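Local coordinates for Poly(A) ribonuclease pop2 (Schizosaccharomyces pombe, PDB 2P51), which catalyses the 3'-to-5' exonucleolytic removal of poly(A) tails from mRNA as a metal-dependent deadenylase subunit of the CCR4-NOT complex, at residues M50-P55 with A174-A179; T75-V80 with L185-E190; L83-I88 with F108-N113; T166-Y171 with D205-M210. All coordinates share one frame; numbering follows the deposited sequence.

Contact 1 (M50-P55 with A174-A179); sequences MDTEFP and AYLLKA. With MG (magnesium ion), chain C; MG (magnesium ion), chain B.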
# COMPACT_ATOMS: atom_id res chain seq x y z
N MET A 50 3.36 -2.67 -1.67
CA MET A 50 2.77 -1.39 -1.28
C MET A 50 2.08 -1.50 0.07
O MET A 50 1.51 -2.55 0.42
CB MET A 50 1.77 -0.93 -2.36
CG MET A 50 1.01 0.35 -2.12
SD MET A 50 -0.51 0.09 -1.15
CE MET A 50 -1.55 -0.62 -2.45
N ASP A 51 2.15 -0.35 0.76
CA ASP A 51 1.37 -0.14 1.98
C ASP A 51 0.94 1.32 2.05
O ASP A 51 1.60 2.14 1.34
CB ASP A 51 2.16 -0.48 3.26
CG ASP A 51 1.29 -0.47 4.52
OD1 ASP A 51 0.10 -0.83 4.41
OD2 ASP A 51 1.86 -0.10 5.57
N THR A 52 -0.05 1.65 2.88
CA THR A 52 -0.36 3.07 3.08
C THR A 52 -0.58 3.32 4.58
O THR A 52 -0.87 2.40 5.33
CB THR A 52 -1.64 3.57 2.37
OG1 THR A 52 -2.79 3.08 3.05
CG2 THR A 52 -1.67 3.12 0.89
N GLU A 53 -0.38 4.56 5.02
CA GLU A 53 -0.81 4.94 6.35
C GLU A 53 -1.91 6.01 6.17
O GLU A 53 -1.84 6.86 5.25
CB GLU A 53 0.31 5.48 7.22
CG GLU A 53 1.53 4.58 7.38
CD GLU A 53 1.23 3.23 7.96
OE1 GLU A 53 0.37 3.08 8.83
OE2 GLU A 53 1.90 2.24 7.50
N PHE A 54 -2.91 6.01 7.03
CA PHE A 54 -4.06 6.89 6.95
C PHE A 54 -4.64 6.99 8.36
O PHE A 54 -4.21 6.23 9.24
CB PHE A 54 -5.07 6.33 5.94
CG PHE A 54 -5.45 4.89 6.19
CD1 PHE A 54 -6.48 4.56 7.07
CD2 PHE A 54 -4.77 3.86 5.52
CE1 PHE A 54 -6.83 3.24 7.29
CE2 PHE A 54 -5.09 2.54 5.77
CZ PHE A 54 -6.14 2.25 6.64
N PRO A 55 -5.52 7.93 8.61
CA PRO A 55 -5.90 8.21 10.01
C PRO A 55 -6.98 7.32 10.59
O PRO A 55 -7.87 7.76 11.34
CB PRO A 55 -6.35 9.68 9.96
CG PRO A 55 -6.66 10.01 8.56
CD PRO A 55 -6.12 8.91 7.67
N ALA A 174 -7.74 1.06 -1.98
CA ALA A 174 -8.76 2.10 -2.12
C ALA A 174 -8.09 3.47 -2.08
O ALA A 174 -8.48 4.39 -2.85
CB ALA A 174 -9.87 1.97 -1.10
N TYR A 175 -7.09 3.66 -1.21
CA TYR A 175 -6.45 4.99 -1.14
C TYR A 175 -5.70 5.30 -2.43
O TYR A 175 -5.70 6.47 -2.84
CB TYR A 175 -5.49 5.06 0.05
CG TYR A 175 -6.24 5.60 1.28
CD1 TYR A 175 -6.58 4.84 2.38
CD2 TYR A 175 -6.60 6.94 1.24
CE1 TYR A 175 -7.27 5.37 3.48
CE2 TYR A 175 -7.29 7.47 2.30
CZ TYR A 175 -7.62 6.71 3.41
OH TYR A 175 -8.30 7.32 4.43
N LEU A 176 -5.11 4.29 -3.06
CA LEU A 176 -4.41 4.58 -4.31
C LEU A 176 -5.43 4.87 -5.40
O LEU A 176 -5.23 5.77 -6.24
CB LEU A 176 -3.44 3.48 -4.77
CG LEU A 176 -1.99 3.68 -4.25
CD1 LEU A 176 -1.95 3.47 -2.74
CD2 LEU A 176 -1.03 2.79 -5.01
N LEU A 177 -6.55 4.09 -5.37
CA LEU A 177 -7.54 4.44 -6.43
C LEU A 177 -8.13 5.81 -6.23
O LEU A 177 -8.36 6.57 -7.19
CB LEU A 177 -8.64 3.36 -6.51
CG LEU A 177 -9.60 3.45 -7.70
CD1 LEU A 177 -8.89 3.02 -8.99
CD2 LEU A 177 -10.86 2.62 -7.48
N LYS A 178 -8.41 6.19 -5.00
CA LYS A 178 -8.90 7.54 -4.67
C LYS A 178 -7.92 8.60 -5.16
O LYS A 178 -8.26 9.63 -5.74
CB LYS A 178 -9.11 7.66 -3.15
CG LYS A 178 -9.33 9.06 -2.64
CD LYS A 178 -9.50 9.10 -1.12
CE LYS A 178 -9.76 10.55 -0.64
NZ LYS A 178 -9.64 10.58 0.87
N ALA A 179 -6.63 8.40 -4.94
CA ALA A 179 -5.63 9.36 -5.37
C ALA A 179 -5.67 9.47 -6.89
O ALA A 179 -5.72 10.58 -7.47
CB ALA A 179 -4.25 8.95 -4.92
MG MG C . 1.51 0.19 7.60
MG MG B . -1.49 -2.01 4.94
O HOH W 1 -2.63 -0.47 5.71
O HOH W 2 -0.55 0.54 7.23
O HOH W 3 -0.60 -3.75 4.28
O HOH W 4 -0.69 -2.21 6.77
O HOH W 5 -3.07 -3.35 5.44

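Contact 2 (T75-V80 with L185-E190); sequences TLRANV and LPAEYE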
# COMPACT_ATOMS: atom_id res chain seq x y z
N THR A 75 -17.95 0.09 4.86
CA THR A 75 -17.13 0.73 5.89
C THR A 75 -15.90 1.41 5.28
O THR A 75 -15.58 2.58 5.55
CB THR A 75 -16.64 -0.27 6.96
OG1 THR A 75 -17.80 -0.71 7.68
CG2 THR A 75 -15.77 0.39 7.99
N LEU A 76 -15.21 0.65 4.44
CA LEU A 76 -14.03 1.17 3.76
C LEU A 76 -14.38 2.44 2.97
O LEU A 76 -13.71 3.46 3.04
CB LEU A 76 -13.50 0.03 2.88
CG LEU A 76 -12.33 0.15 1.94
CD1 LEU A 76 -11.82 -1.26 1.62
CD2 LEU A 76 -12.65 0.90 0.65
N ARG A 77 -15.43 2.34 2.15
CA ARG A 77 -15.80 3.44 1.27
C ARG A 77 -16.08 4.70 2.06
O ARG A 77 -15.65 5.81 1.75
CB ARG A 77 -17.04 2.97 0.49
CG ARG A 77 -17.67 3.94 -0.49
CD ARG A 77 -19.05 3.39 -0.91
NE ARG A 77 -19.82 4.48 -1.47
CZ ARG A 77 -21.12 4.67 -1.42
NH1 ARG A 77 -21.89 3.79 -0.78
NH2 ARG A 77 -21.60 5.75 -2.01
N ALA A 78 -16.84 4.58 3.15
CA ALA A 78 -17.20 5.73 3.98
C ALA A 78 -15.94 6.38 4.52
O ALA A 78 -15.82 7.60 4.55
CB ALA A 78 -18.13 5.31 5.11
N ASN A 79 -15.00 5.58 5.00
CA ASN A 79 -13.83 6.18 5.66
C ASN A 79 -12.77 6.63 4.67
O ASN A 79 -12.21 7.73 4.84
CB ASN A 79 -13.23 5.17 6.69
CG ASN A 79 -14.16 5.09 7.90
OD1 ASN A 79 -14.03 5.91 8.81
ND2 ASN A 79 -15.09 4.15 7.95
N VAL A 80 -12.50 5.81 3.65
CA VAL A 80 -11.46 6.21 2.69
C VAL A 80 -11.89 7.47 1.97
O VAL A 80 -11.06 8.36 1.72
CB VAL A 80 -11.14 5.08 1.70
CG1 VAL A 80 -10.18 5.58 0.64
CG2 VAL A 80 -10.52 3.87 2.40
N LEU A 185 -15.29 6.84 -4.13
CA LEU A 185 -15.17 5.46 -4.61
C LEU A 185 -16.52 4.96 -5.13
O LEU A 185 -17.62 5.46 -4.80
CB LEU A 185 -14.64 4.55 -3.49
CG LEU A 185 -13.23 4.84 -2.99
CD1 LEU A 185 -13.02 4.20 -1.63
CD2 LEU A 185 -12.21 4.36 -4.01
N PRO A 186 -16.47 3.94 -6.00
CA PRO A 186 -17.75 3.33 -6.45
C PRO A 186 -18.62 2.87 -5.29
O PRO A 186 -18.19 2.49 -4.18
CB PRO A 186 -17.25 2.17 -7.32
CG PRO A 186 -15.89 2.61 -7.78
CD PRO A 186 -15.27 3.32 -6.60
N ALA A 187 -19.95 2.88 -5.45
CA ALA A 187 -20.92 2.54 -4.40
C ALA A 187 -20.91 1.05 -4.05
O ALA A 187 -21.21 0.66 -2.91
CB ALA A 187 -22.32 2.93 -4.83
N GLU A 188 -20.60 0.20 -5.02
CA GLU A 188 -20.62 -1.25 -4.84
C GLU A 188 -19.25 -1.85 -5.14
O GLU A 188 -18.53 -1.33 -6.00
CB GLU A 188 -21.67 -1.88 -5.73
CG GLU A 188 -23.10 -1.43 -5.40
CD GLU A 188 -23.74 -2.43 -4.45
OE1 GLU A 188 -23.78 -2.14 -3.23
OE2 GLU A 188 -24.15 -3.50 -4.94
N TYR A 189 -18.93 -2.93 -4.41
CA TYR A 189 -17.61 -3.54 -4.52
C TYR A 189 -17.35 -4.02 -5.94
O TYR A 189 -16.23 -3.89 -6.42
CB TYR A 189 -17.40 -4.73 -3.56
CG TYR A 189 -16.01 -5.35 -3.68
CD1 TYR A 189 -14.88 -4.67 -3.24
CD2 TYR A 189 -15.78 -6.60 -4.25
CE1 TYR A 189 -13.61 -5.22 -3.36
CE2 TYR A 189 -14.52 -7.18 -4.38
CZ TYR A 189 -13.43 -6.48 -3.92
OH TYR A 189 -12.16 -7.03 -4.04
N GLU A 190 -18.37 -4.59 -6.58
CA GLU A 190 -18.17 -5.11 -7.94
C GLU A 190 -17.55 -4.05 -8.86
O GLU A 190 -16.64 -4.39 -9.63
CB GLU A 190 -19.51 -5.60 -8.52
CG GLU A 190 -20.21 -6.68 -7.74
CD GLU A 190 -20.86 -6.22 -6.44
OE1 GLU A 190 -21.25 -5.04 -6.26
OE2 GLU A 190 -20.95 -7.06 -5.52
O HOH W 6 -18.34 6.78 -2.50

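Contact 3 (L83-I88 with F108-N113); sequences LKIIQI and FNFTFN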
# COMPACT_ATOMS: atom_id res chain seq x y z
N LEU A 83 -11.31 10.52 4.75
CA LEU A 83 -10.10 10.71 5.53
C LEU A 83 -8.91 10.75 4.60
O LEU A 83 -8.79 9.88 3.71
CB LEU A 83 -9.89 9.59 6.55
CG LEU A 83 -11.01 9.42 7.61
CD1 LEU A 83 -10.63 8.29 8.59
CD2 LEU A 83 -11.25 10.72 8.34
N LYS A 84 -8.07 11.74 4.81
CA LYS A 84 -6.95 11.90 3.89
C LYS A 84 -5.79 10.94 4.13
O LYS A 84 -5.40 10.64 5.25
CB LYS A 84 -6.42 13.34 4.02
CG LYS A 84 -7.42 14.38 3.50
CD LYS A 84 -6.83 15.77 3.79
CE LYS A 84 -7.81 16.78 3.18
NZ LYS A 84 -7.26 18.14 3.34
N ILE A 85 -5.23 10.48 3.02
CA ILE A 85 -4.02 9.66 3.06
C ILE A 85 -2.85 10.40 3.71
O ILE A 85 -2.75 11.61 3.53
CB ILE A 85 -3.66 9.23 1.62
CG1 ILE A 85 -2.59 8.15 1.55
CG2 ILE A 85 -3.23 10.44 0.75
CD1 ILE A 85 -2.89 6.85 2.19
N ILE A 86 -2.01 9.62 4.42
CA ILE A 86 -0.85 10.22 5.10
C ILE A 86 0.44 9.71 4.49
O ILE A 86 1.39 10.52 4.32
CB ILE A 86 -0.95 9.98 6.63
CG1 ILE A 86 -2.12 10.78 7.23
CG2 ILE A 86 0.34 10.35 7.35
CD1 ILE A 86 -2.49 10.41 8.68
N GLN A 87 0.56 8.44 4.15
CA GLN A 87 1.78 7.98 3.53
C GLN A 87 1.45 6.84 2.53
O GLN A 87 0.52 6.08 2.78
CB GLN A 87 2.82 7.32 4.45
CG GLN A 87 3.61 8.20 5.36
CD GLN A 87 4.59 7.44 6.22
OE1 GLN A 87 4.26 6.31 6.68
NE2 GLN A 87 5.73 8.02 6.50
N ILE A 88 2.24 6.73 1.48
CA ILE A 88 2.22 5.54 0.63
C ILE A 88 3.64 5.00 0.56
O ILE A 88 4.55 5.79 0.32
CB ILE A 88 1.73 5.80 -0.81
CG1 ILE A 88 0.28 6.27 -0.84
CG2 ILE A 88 1.96 4.58 -1.70
CD1 ILE A 88 -0.28 6.72 -2.16
N PHE A 108 6.31 7.99 0.38
CA PHE A 108 5.70 9.23 -0.08
C PHE A 108 4.90 9.82 1.08
O PHE A 108 4.03 9.11 1.62
CB PHE A 108 4.76 8.94 -1.25
CG PHE A 108 5.53 8.47 -2.48
CD1 PHE A 108 5.91 9.40 -3.44
CD2 PHE A 108 5.88 7.16 -2.65
CE1 PHE A 108 6.63 8.97 -4.55
CE2 PHE A 108 6.62 6.74 -3.76
CZ PHE A 108 7.03 7.64 -4.71
N ASN A 109 5.20 11.05 1.46
CA ASN A 109 4.55 11.68 2.62
C ASN A 109 3.56 12.76 2.18
O ASN A 109 3.99 13.69 1.48
CB ASN A 109 5.67 12.29 3.49
CG ASN A 109 6.60 11.19 4.01
OD1 ASN A 109 6.17 10.31 4.77
ND2 ASN A 109 7.85 11.25 3.55
N PHE A 110 2.29 12.62 2.54
CA PHE A 110 1.24 13.46 1.96
C PHE A 110 0.77 14.55 2.91
O PHE A 110 0.88 14.47 4.14
CB PHE A 110 0.03 12.58 1.58
CG PHE A 110 0.43 11.72 0.38
CD1 PHE A 110 0.31 12.22 -0.91
CD2 PHE A 110 0.95 10.46 0.54
CE1 PHE A 110 0.66 11.46 -2.02
CE2 PHE A 110 1.29 9.66 -0.54
CZ PHE A 110 1.17 10.19 -1.84
N THR A 111 0.23 15.60 2.30
CA THR A 111 -0.24 16.78 3.04
C THR A 111 -1.31 16.41 4.06
O THR A 111 -2.22 15.61 3.81
CB THR A 111 -0.76 17.82 2.04
OG1 THR A 111 -0.96 19.05 2.75
CG2 THR A 111 -2.10 17.37 1.46
N PHE A 112 -1.24 16.98 5.27
CA PHE A 112 -2.22 16.66 6.32
C PHE A 112 -2.17 17.81 7.31
O PHE A 112 -1.08 18.43 7.46
CB PHE A 112 -1.82 15.32 6.96
CG PHE A 112 -2.99 14.72 7.70
CD1 PHE A 112 -3.92 13.96 6.99
CD2 PHE A 112 -3.17 14.91 9.08
CE1 PHE A 112 -5.03 13.42 7.64
CE2 PHE A 112 -4.28 14.37 9.70
CZ PHE A 112 -5.21 13.63 8.98
N ASN A 113 -3.27 18.13 7.98
CA ASN A 113 -3.40 19.29 8.82
C ASN A 113 -4.16 18.85 10.09
O ASN A 113 -5.35 18.56 10.03
CB ASN A 113 -4.10 20.42 8.08
CG ASN A 113 -4.09 21.67 8.93
OD1 ASN A 113 -4.56 21.62 10.06
ND2 ASN A 113 -3.58 22.77 8.34
O HOH W 7 -3.21 13.88 1.94

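Contact 4 (T166-Y171 with D205-M210); sequences TFHSGY and DIKYIM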
# COMPACT_ATOMS: atom_id res chain seq x y z
N THR A 166 0.59 -6.79 -1.87
CA THR A 166 -0.03 -6.02 -0.79
C THR A 166 -0.29 -6.97 0.37
O THR A 166 -0.02 -8.16 0.27
CB THR A 166 -1.36 -5.38 -1.27
OG1 THR A 166 -2.22 -6.46 -1.68
CG2 THR A 166 -1.12 -4.43 -2.47
N PHE A 167 -0.82 -6.39 1.46
CA PHE A 167 -1.20 -7.24 2.61
C PHE A 167 -2.49 -6.66 3.19
O PHE A 167 -2.47 -5.49 3.67
CB PHE A 167 -0.07 -7.28 3.64
CG PHE A 167 -0.40 -8.16 4.85
CD1 PHE A 167 -0.02 -9.49 4.84
CD2 PHE A 167 -1.07 -7.63 5.97
CE1 PHE A 167 -0.31 -10.35 5.90
CE2 PHE A 167 -1.42 -8.48 7.00
CZ PHE A 167 -1.04 -9.81 6.96
N HIS A 168 -3.57 -7.43 3.21
CA HIS A 168 -4.86 -7.01 3.80
C HIS A 168 -5.24 -5.66 3.20
O HIS A 168 -5.33 -4.61 3.87
CB HIS A 168 -4.75 -6.97 5.32
CG HIS A 168 -6.05 -7.10 6.05
ND1 HIS A 168 -7.27 -6.70 5.53
CD2 HIS A 168 -6.33 -7.59 7.29
CE1 HIS A 168 -8.23 -6.95 6.41
NE2 HIS A 168 -7.67 -7.50 7.51
N SER A 169 -5.40 -5.70 1.90
CA SER A 169 -5.17 -4.57 1.03
C SER A 169 -6.38 -3.69 0.72
O SER A 169 -6.20 -2.77 -0.07
CB SER A 169 -4.64 -5.08 -0.35
OG SER A 169 -5.70 -5.89 -0.89
N GLY A 170 -7.59 -3.93 1.25
CA GLY A 170 -8.77 -3.17 0.81
C GLY A 170 -8.56 -1.67 0.96
O GLY A 170 -8.78 -0.89 0.02
N TYR A 171 -8.19 -1.23 2.17
CA TYR A 171 -8.00 0.21 2.36
C TYR A 171 -6.82 0.73 1.56
O TYR A 171 -6.93 1.82 0.98
CB TYR A 171 -7.79 0.58 3.86
CG TYR A 171 -9.07 0.64 4.66
CD1 TYR A 171 -9.76 -0.52 5.03
CD2 TYR A 171 -9.60 1.87 5.10
CE1 TYR A 171 -10.94 -0.47 5.78
CE2 TYR A 171 -10.78 1.89 5.85
CZ TYR A 171 -11.45 0.76 6.20
OH TYR A 171 -12.63 0.79 6.94
N ASP A 205 -2.55 -10.37 -2.78
CA ASP A 205 -2.75 -9.93 -1.40
C ASP A 205 -2.20 -11.04 -0.51
O ASP A 205 -2.81 -12.11 -0.44
CB ASP A 205 -4.22 -9.63 -1.13
CG ASP A 205 -4.47 -9.11 0.27
OD1 ASP A 205 -3.65 -9.39 1.20
OD2 ASP A 205 -5.49 -8.42 0.50
N ILE A 206 -1.09 -10.78 0.17
CA ILE A 206 -0.45 -11.82 1.00
C ILE A 206 -1.39 -12.28 2.11
O ILE A 206 -1.27 -13.43 2.53
CB ILE A 206 0.87 -11.28 1.59
CG1 ILE A 206 1.92 -11.03 0.50
CG2 ILE A 206 1.45 -12.18 2.69
CD1 ILE A 206 3.14 -10.27 1.05
N LYS A 207 -2.28 -11.40 2.60
CA LYS A 207 -3.22 -11.85 3.63
C LYS A 207 -4.22 -12.86 3.07
O LYS A 207 -4.59 -13.85 3.73
CB LYS A 207 -4.03 -10.67 4.20
CG LYS A 207 -5.00 -11.09 5.33
CD LYS A 207 -4.35 -11.29 6.67
CE LYS A 207 -5.41 -11.76 7.69
NZ LYS A 207 -4.70 -12.25 8.90
N TYR A 208 -4.67 -12.59 1.85
CA TYR A 208 -5.53 -13.57 1.21
C TYR A 208 -4.77 -14.90 1.07
O TYR A 208 -5.27 -15.98 1.34
CB TYR A 208 -5.98 -13.07 -0.18
CG TYR A 208 -6.73 -14.15 -0.95
CD1 TYR A 208 -8.09 -14.36 -0.68
CD2 TYR A 208 -6.12 -14.95 -1.94
CE1 TYR A 208 -8.77 -15.34 -1.38
CE2 TYR A 208 -6.81 -15.93 -2.63
CZ TYR A 208 -8.15 -16.12 -2.34
OH TYR A 208 -8.88 -17.07 -2.99
N ILE A 209 -3.53 -14.84 0.57
CA ILE A 209 -2.75 -16.06 0.37
C ILE A 209 -2.53 -16.78 1.70
O ILE A 209 -2.81 -18.00 1.79
CB ILE A 209 -1.41 -15.75 -0.33
CG1 ILE A 209 -1.58 -15.10 -1.69
CG2 ILE A 209 -0.60 -17.05 -0.40
CD1 ILE A 209 -0.29 -14.63 -2.36
N MET A 210 -2.06 -16.05 2.73
CA MET A 210 -1.69 -16.72 3.97
C MET A 210 -2.94 -17.17 4.71
O MET A 210 -2.96 -18.35 5.14
CB MET A 210 -0.81 -15.86 4.88
CG MET A 210 0.55 -15.61 4.24
SD MET A 210 1.51 -17.15 4.26
CE MET A 210 2.10 -17.09 5.96

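Contact 1 (M50-P55 with A174-A179)
The carbonyl O of Thr52, a residue whose side chain packs on Leu176 and Tyr175, takes a hydrogen bond of 2.7 Å from water 2 and a weak one from water 1. Each water is bound to a different magnesium ion, so the strand backbone is linked to the metals through them, firmly on one side and weakly on the other. Asp51 bridges the pair, its OD1 2.0 Å from the magnesium of chain B and its OD2 2.1 Å from that of chain C. Glu53 OE2 binds the magnesium of chain C at 2.1 Å. Alternation along the end of strand 47-53 thus sends Asp51 and Glu53 to the metals while Met50 and Thr52 point toward helix 174-179, which crosses at 81°. This is the two-metal centre of the DEDD nuclease fold, completed by Asp172 and Asp241. Thr52 OG1 hydrogen-bonds Asp172 OD1 and so probably helps to position this metal ligand from the second shell. In one of two modelled conformers, and so less certainly, Leu176 CD1 lies 3.7 Å from Thr52 CG2, the two side chains sliding past each other, and meets Met50 SD tip to tip. Phe54 CG sits between its backbone N and carbonyl carbon (chi1 53°), which folds the ring back until its edge lies by Thr52 OG1 and one face receives Tyr175. Tyr175 CE1 comes within 3.3 Å of Phe54 CG; the planes are only 28° apart, but the rings, with centroids 5.0 Å apart, barely overlap. Tyr175 OH hydrogen-bonds Leu83 O, and Phe54 also meets the ring of Tyr171.

Contact 2 (T75-V80 with L185-E190)
One face of the Arg77 guanidinium is covered by Ala187, whose CA stands 3.6 Å from the guanidinium plane, over its centre. An extended chain, with CG anti to the backbone N (chi1 178°), carries the group from the helix to this turn, and on the way Arg77 CD passes 3.5 Å from Pro186 O. Water 6 sits at the guanidinium edge, in its plane, accepting from Arg77 NE at 2.9 Å and donating to Leu185 O at 2.7 Å; NH1 is held by Gln74 OE1 within the same helix. Putting an alanine in place of Arg77 removes the guanidinium, which is likely to cost water 6 the NE-H, Gln74 OE1 its NH1 partner and Ala187 its flat cover. The contact lays the connection between helices 170-181 and 189-199 against helix 69-82, on the periphery of the nuclease fold, with Glu188 at the N-cap position of helix 189-199. Leu185 N is bound by Asp81 OD1 and Pro186 O by Tyr73 OH. Further in, the packing is apolar. Leu185 CD1 reaches Val80 CG1 at 3.9 Å and Leu76 CD2 at 4.0 Å, the Leu185 side chain crossing each of the other two at about a right angle.

Contact 3 (L83-I88 with F108-N113)
Ile86 and Gln87, which meet Phe110 and Asn109 on one edge, both face Glu53 of strand 47-53 on the other, a classic beta bulge. On the edge toward 108-113, Ile86 O accepts from Phe110 N at 2.9 Å, the donor 38° out of the carbonyl plane. Across to 108-109 the register is regular antiparallel: Gln87 and Asn109 form a non-hydrogen-bonded pair and Ile88 and Phe108 a hydrogen-bonded one, with Ile88 N to Phe108 O at 3.0 Å and Phe108 N to Ile88 O at 2.8 Å. The two strands make the beta hairpin of the mixed nuclease sheet, beside the strand that carries the metal-binding Asp51 and Glu53. The Gln87 and Asn109 side chains lie side by side, pointing the same way, their amide planes 39° apart, and Gln87 NE2 donates to Asn109 OD1 at 2.9 Å, almost along its C=O axis. Gln87 NE2 also binds Gln237 OE1. The Phe110 ring receives Ile85 CG2 over one face and Gln87 CA at its edge, while its CE2 lies 3.5 Å from Ile88 CG1. Past the end of strand 105-109, Phe112, its CG anti to the backbone N (chi1 -161°), turns a face to Ile86, whose CG1 makes a CH-pi contact 4.1 Å from the ring centroid. Water 7 donates to Ile85 O at 2.8 Å and to Thr111 O at 2.7 Å.

Contact 4 (T166-Y171 with D205-M210)
Thr166 pairs with Asp205 in a parallel bridge, and its O accepts from Ile206 N at 2.8 Å with a nearly straight N-H (171°). The Phe167 ring takes Lys207 CB over one face as a CH-pi contact, 4.1 Å from the centroid, and Ile206 CG2 at its edge; its CZ lies 3.6 Å from Lys207 CD. From His168 onward the backbone turns round the Asp205 carboxylate. His168 N donates to Asp205 OD1 on the syn side at 2.8 Å, while Lys207 N takes the anti side of that oxygen, from the opposite face, as an N-cap bond. Ser169 OG, lying between its backbone N and carbonyl carbon (chi1 62°), donates to Asp205 OD2 at 2.9 Å from the same face as Ser169 N at 3.1 Å. Were Asp205 an alanine, the N-H groups of His168 and Ser169 and the Ser169 hydroxyl would probably lose these acceptors, and the first turn of helix 206-213 its side-chain cap. Tyr270 N is a further donor to OD2. The contact joins the end of strand 163-166 and the loop leading into helix 170-181 to edge strand 203-205 and helix 206-213, with Ile206 packed on helix 238-257 and Phe167 on helix 220-226.

From the N terminus, contact 1 opens on strand 47-53 and contact 2 on helix 69-82. Contact 3 then opens and closes within strands 87-93 and 105-109, a hairpin nested inside the loops of both. Contact 4 opens at 166-171, before contact 1 closes on helix 170-181, contact 2 at 185-190 and contact 4 itself at 205-210; contacts 1, 2 and 4 therefore cross one another, while 3 and 4 stand in series. Contact 1 is central: its Pro55 packs on Lys84 of contact 3, Ala174 on Leu76 of contact 2, and Met50 on Thr166 of contact 4. Together they bind helix 170-181 to the sheet, and that core to the outer helices.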